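Local coordinates for SusD superfamily protein (Bacteroides vulgatus ATCC 8482, PDB 3JQ0) that is of unknown function but, as a SusD-family protein of the outer membrane, probably binds nutrient glycans for uptake by the cell, at residues V225-S228 with F229-F233; F235-K238 with K239-E242. One frame throughout, in Å; residues are numbered along the deposited sequence. Where two conformers were deposited one is given.

Interaction 1: residues V225-S228 with F229-F233; sequences VTSS and FKDIF
Ser228 sits at the N-cap of the short, weakly bonded helix 229-233, and the chain before it curls back so that the CA atoms of Val225 and Ile232 lie 6.0 Å apart. Ser228 OG caps the helix by accepting from Asp231 N at 3.1 Å, with an N-H...O angle of 148°; Ser228 O takes a second, weak bond from the same N-H. With chi1 at 69°, Ser228 OG lies between its own backbone N and carbonyl carbon, a rotation that brings it over the first turn. There it also donates to Asp231 OD2 at 2.8 Å, coming from above the carboxylate plane. Ser227 OG reaches the same oxygen at 2.7 Å from the opposite face, on the anti side and much nearer the plane. On the buried side of this polar cluster, Val225 CB packs on Ile232 CG1 at 3.9 Å, while Val225 CG1 crosses beside Asp231 CB. Arg392 binds the carbonyl of Val225 from outside.

The case illustrates an N-cap whose hydroxyl both accepts from the backbone and donates to a carboxylate. Two hydroxyls gripping OD2 should hold the Asp231 side chain in place, and its negative charge beside the helix N-terminus is probably favourable.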
loop_
_atom_site.group_PDB
_atom_site.type_symbol
_atom_site.label_atom_id
_atom_site.label_comp_id
_atom_site.label_asym_id
_atom_site.label_seq_id
_atom_site.Cartn_x
_atom_site.Cartn_y
_atom_site.Cartn_z
ATOM N N VAL A 225 -4.981 10.385 12.957
ATOM C CA VAL A 225 -4.058 10.589 14.089
ATOM C C VAL A 225 -3.409 11.960 13.869
ATOM O O VAL A 225 -2.660 12.177 12.903
ATOM C CB VAL A 225 -3.006 9.481 14.137
ATOM C CG1 VAL A 225 -1.862 9.860 15.099
ATOM C CG2 VAL A 225 -3.584 8.146 14.561
ATOM N N THR A 226 -3.699 12.933 14.722
ATOM C CA THR A 226 -3.216 14.300 14.521
ATOM C C THR A 226 -1.950 14.634 15.249
ATOM O O THR A 226 -1.276 15.563 14.887
ATOM C CB THR A 226 -4.317 15.301 14.848
ATOM O OG1 THR A 226 -4.678 15.076 16.193
ATOM C CG2 THR A 226 -5.475 15.157 13.880
ATOM N N SER A 227 -1.593 13.878 16.276
ATOM C CA SER A 227 -0.410 14.229 17.045
ATOM C C SER A 227 0.814 14.388 16.152
ATOM O O SER A 227 1.510 15.395 16.210
ATOM C CB SER A 227 -0.154 13.200 18.143
ATOM O OG SER A 227 -0.001 11.877 17.621
ATOM N N SER A 228 1.038 13.390 15.301
ATOM C CA SER A 228 2.053 13.488 14.261
ATOM C C SER A 228 1.876 12.345 13.293
ATOM O O SER A 228 1.310 11.321 13.616
ATOM C CB SER A 228 3.473 13.423 14.818
ATOM O OG SER A 228 3.789 12.141 15.315
ATOM N N PHE A 229 2.399 12.546 12.099
ATOM C CA PHE A 229 2.480 11.481 11.105
ATOM C C PHE A 229 3.210 10.246 11.664
ATOM O O PHE A 229 2.783 9.119 11.456
ATOM C CB PHE A 229 3.130 12.042 9.836
ATOM C CG PHE A 229 3.126 11.148 8.643
ATOM C CD1 PHE A 229 1.996 10.921 7.909
ATOM C CD2 PHE A 229 4.329 10.651 8.155
ATOM C CE1 PHE A 229 2.040 10.200 6.766
ATOM C CE2 PHE A 229 4.355 9.918 6.997
ATOM C CZ PHE A 229 3.228 9.720 6.290
ATOM N N LYS A 230 4.317 10.461 12.363
ATOM C CA LYS A 230 5.066 9.377 12.920
ATOM C C LYS A 230 4.239 8.503 13.872
ATOM O O LYS A 230 4.414 7.272 13.910
ATOM C CB LYS A 230 6.238 10.000 13.618
ATOM C CG LYS A 230 7.154 9.049 14.152
ATOM C CD LYS A 230 8.447 9.725 14.728
ATOM C CE LYS A 230 9.272 10.499 13.656
ATOM N NZ LYS A 230 10.657 10.913 14.138
ATOM N N ASP A 231 3.347 9.102 14.643
ATOM C CA ASP A 231 2.541 8.348 15.580
ATOM C C ASP A 231 1.551 7.390 14.894
ATOM O O ASP A 231 1.054 6.491 15.543
ATOM C CB ASP A 231 1.838 9.279 16.541
ATOM C CG ASP A 231 2.804 10.008 17.437
ATOM O OD1 ASP A 231 3.809 9.433 17.927
ATOM O OD2 ASP A 231 2.586 11.228 17.671
ATOM N N ILE A 232 1.235 7.627 13.622
ATOM C CA ILE A 232 0.386 6.696 12.899
ATOM C C ILE A 232 1.004 5.298 12.900
ATOM O O ILE A 232 0.330 4.277 13.048
ATOM C CB ILE A 232 0.192 7.150 11.425
ATOM C CG1 ILE A 232 -0.476 8.518 11.330
ATOM C CG2 ILE A 232 -0.581 6.116 10.651
ATOM C CD1 ILE A 232 -0.305 9.089 9.916
ATOM N N PHE A 233 2.321 5.274 12.689
ATOM C CA PHE A 233 3.035 4.039 12.375
ATOM C C PHE A 233 3.770 3.411 13.527
ATOM O O PHE A 233 4.342 2.308 13.387
ATOM C CB PHE A 233 4.049 4.303 11.238
ATOM C CG PHE A 233 3.448 5.000 10.050
ATOM C CD1 PHE A 233 2.603 4.296 9.178
ATOM C CD2 PHE A 233 3.660 6.344 9.827
ATOM C CE1 PHE A 233 2.024 4.931 8.113
ATOM C CE2 PHE A 233 3.019 6.995 8.781
ATOM C CZ PHE A 233 2.207 6.263 7.927
#

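Interaction 2: residues F235-K238 with K239-E242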
loop_
_atom_site.group_PDB
_atom_site.type_symbol
_atom_site.label_atom_id
_atom_site.label_comp_id
_atom_site.label_asym_id
_atom_site.label_seq_id
_atom_site.Cartn_x
_atom_site.Cartn_y
_atom_site.Cartn_z
ATOM N N PHE A 235 5.302 1.562 16.728
ATOM C CA PHE A 235 5.124 0.268 17.353
ATOM C C PHE A 235 4.286 0.376 18.617
ATOM O O PHE A 235 3.564 -0.553 18.954
ATOM C CB PHE A 235 6.498 -0.329 17.640
ATOM C CG PHE A 235 6.477 -1.678 18.282
ATOM C CD1 PHE A 235 6.311 -2.839 17.535
ATOM C CD2 PHE A 235 6.596 -1.801 19.645
ATOM C CE1 PHE A 235 6.259 -4.066 18.154
ATOM C CE2 PHE A 235 6.555 -3.065 20.282
ATOM C CZ PHE A 235 6.409 -4.180 19.519
ATOM N N GLU A 236 4.398 1.498 19.327
ATOM C CA GLU A 236 3.669 1.704 20.565
ATOM C C GLU A 236 2.292 2.263 20.409
ATOM O O GLU A 236 1.600 2.445 21.408
ATOM C CB GLU A 236 4.469 2.604 21.491
ATOM C CG GLU A 236 5.821 1.971 21.874
ATOM C CD GLU A 236 5.798 0.599 22.636
ATOM O OE1 GLU A 236 4.750 0.200 23.213
ATOM O OE2 GLU A 236 6.883 -0.089 22.688
ATOM N N ASN A 237 1.830 2.569 19.200
ATOM C CA ASN A 237 0.506 3.126 18.979
ATOM C C ASN A 237 -0.317 2.316 18.005
ATOM O O ASN A 237 -1.165 2.850 17.308
ATOM C CB ASN A 237 0.609 4.587 18.549
ATOM C CG ASN A 237 -0.707 5.312 18.619
ATOM O OD1 ASN A 237 -1.513 5.088 19.537
ATOM N ND2 ASN A 237 -0.939 6.230 17.672
ATOM N N LYS A 238 -0.082 1.018 17.952
ATOM C CA LYS A 238 -0.817 0.158 17.050
ATOM C C LYS A 238 -2.322 0.203 17.221
ATOM O O LYS A 238 -2.848 0.431 18.287
ATOM C CB LYS A 238 -0.359 -1.301 17.215
ATOM C CG LYS A 238 1.071 -1.497 16.766
ATOM C CD LYS A 238 1.509 -2.953 16.949
ATOM C CE LYS A 238 2.892 -3.195 16.409
ATOM N NZ LYS A 238 3.120 -4.605 16.044
ATOM N N LYS A 239 -3.022 -0.033 16.115
ATOM C CA LYS A 239 -4.493 -0.125 16.124
ATOM C C LYS A 239 -5.138 1.162 16.615
ATOM O O LYS A 239 -6.204 1.161 17.210
ATOM C CB LYS A 239 -4.966 -1.341 16.891
ATOM C CG LYS A 239 -4.530 -2.649 16.213
ATOM C CD LYS A 239 -5.087 -3.904 16.741
ATOM C CE LYS A 239 -4.767 -4.037 18.153
ATOM N NZ LYS A 239 -5.223 -5.413 18.666
ATOM N N ASN A 240 -4.491 2.262 16.290
ATOM C CA ASN A 240 -5.006 3.612 16.535
ATOM C C ASN A 240 -6.196 3.884 15.595
ATOM O O ASN A 240 -6.538 3.082 14.719
ATOM C CB ASN A 240 -3.899 4.633 16.360
ATOM C CG ASN A 240 -3.303 4.585 14.991
ATOM O OD1 ASN A 240 -3.982 4.879 14.005
ATOM N ND2 ASN A 240 -2.003 4.230 14.897
ATOM N N LYS A 241 -6.859 4.998 15.815
ATOM C CA LYS A 241 -8.126 5.275 15.122
ATOM C C LYS A 241 -7.970 5.542 13.652
ATOM O O LYS A 241 -8.964 5.538 12.913
ATOM C CB LYS A 241 -8.814 6.503 15.732
ATOM C CG LYS A 241 -7.964 7.776 15.642
ATOM N N GLU A 242 -6.747 5.744 13.168
ATOM C CA GLU A 242 -6.544 5.881 11.753
ATOM C C GLU A 242 -6.617 4.552 11.029
ATOM O O GLU A 242 -6.840 4.513 9.808
ATOM C CB GLU A 242 -5.259 6.607 11.486
ATOM C CG GLU A 242 -5.101 6.905 9.990
ATOM C CD GLU A 242 -4.391 8.120 9.601
ATOM O OE1 GLU A 242 -4.146 8.926 10.515
ATOM O OE2 GLU A 242 -4.153 8.285 8.381
#
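Asn237 and Asn240 flank a tight reversal close to a type II beta turn, with Lys238 and Lys239 at its corners; Lys239 has a positive phi (60°), and the CA atoms of Asn237 and Asn240 come within 6.1 Å. What closes it is a side chain: Asn240 ND2 donates to Asn237 O at 2.9 Å, the N-H...O angle being 151° and the donor tilted from the carbonyl plane. Asn240 OD1, at the other end of the amide, accepts from Glu242 N at 3.0 Å, in the carbonyl plane on a lone pair. This is an Asx turn, and it shapes the approach to strand 243-247. A chi1 of 59° sets CG between backbone N and carbonyl carbon, from where the amide can reach both ways. The side chains of Asn237 and Asn240 cross at roughly a right angle, their ND2 atoms 3.6 Å apart. These donors serve separate acceptors, for Asn237 ND2 turns to Asp231 O.

Lys238 runs extended to a salt bridge with Asp358, whereas Lys239 bends away, its side chain about 4 Å from a bound Tris molecule that probably came from the crystallisation liquor. Since Asn240 ND2 also donates to Ile232 O, replacement by alanine would probably leave the carbonyls of Asn237 and Ile232 and the N-H of Glu242 without these mates, freeing the loop to shift. A single buried amide thus makes three hydrogen bonds to backbone groups, two in the loop and one in the short helix.

How the interactions relate
Interaction 1 comes first along the chain, closing before interaction 2 opens, and their centres lie 9 Å apart. Together they carry the chain from helix 204-217 through the short helix 229-233 to strand 243-247, which pairs antiparallel with strand 359-363. The loop folds back on the helix and the residues before it: Ile232 CG1 packs against Glu242 OE1 at 3.8 Å, and Val225 N probably bonds to Glu242 OE1 at 3.0 Å. Val225 CG2 also packs against Asn240 OD1. Glu242 extends the network through salt bridges to Arg363 and Arg392, tying both connections to the later, largely helical part of this SusD-family fold. Two local turns thereby become a single hydrogen-bonded unit.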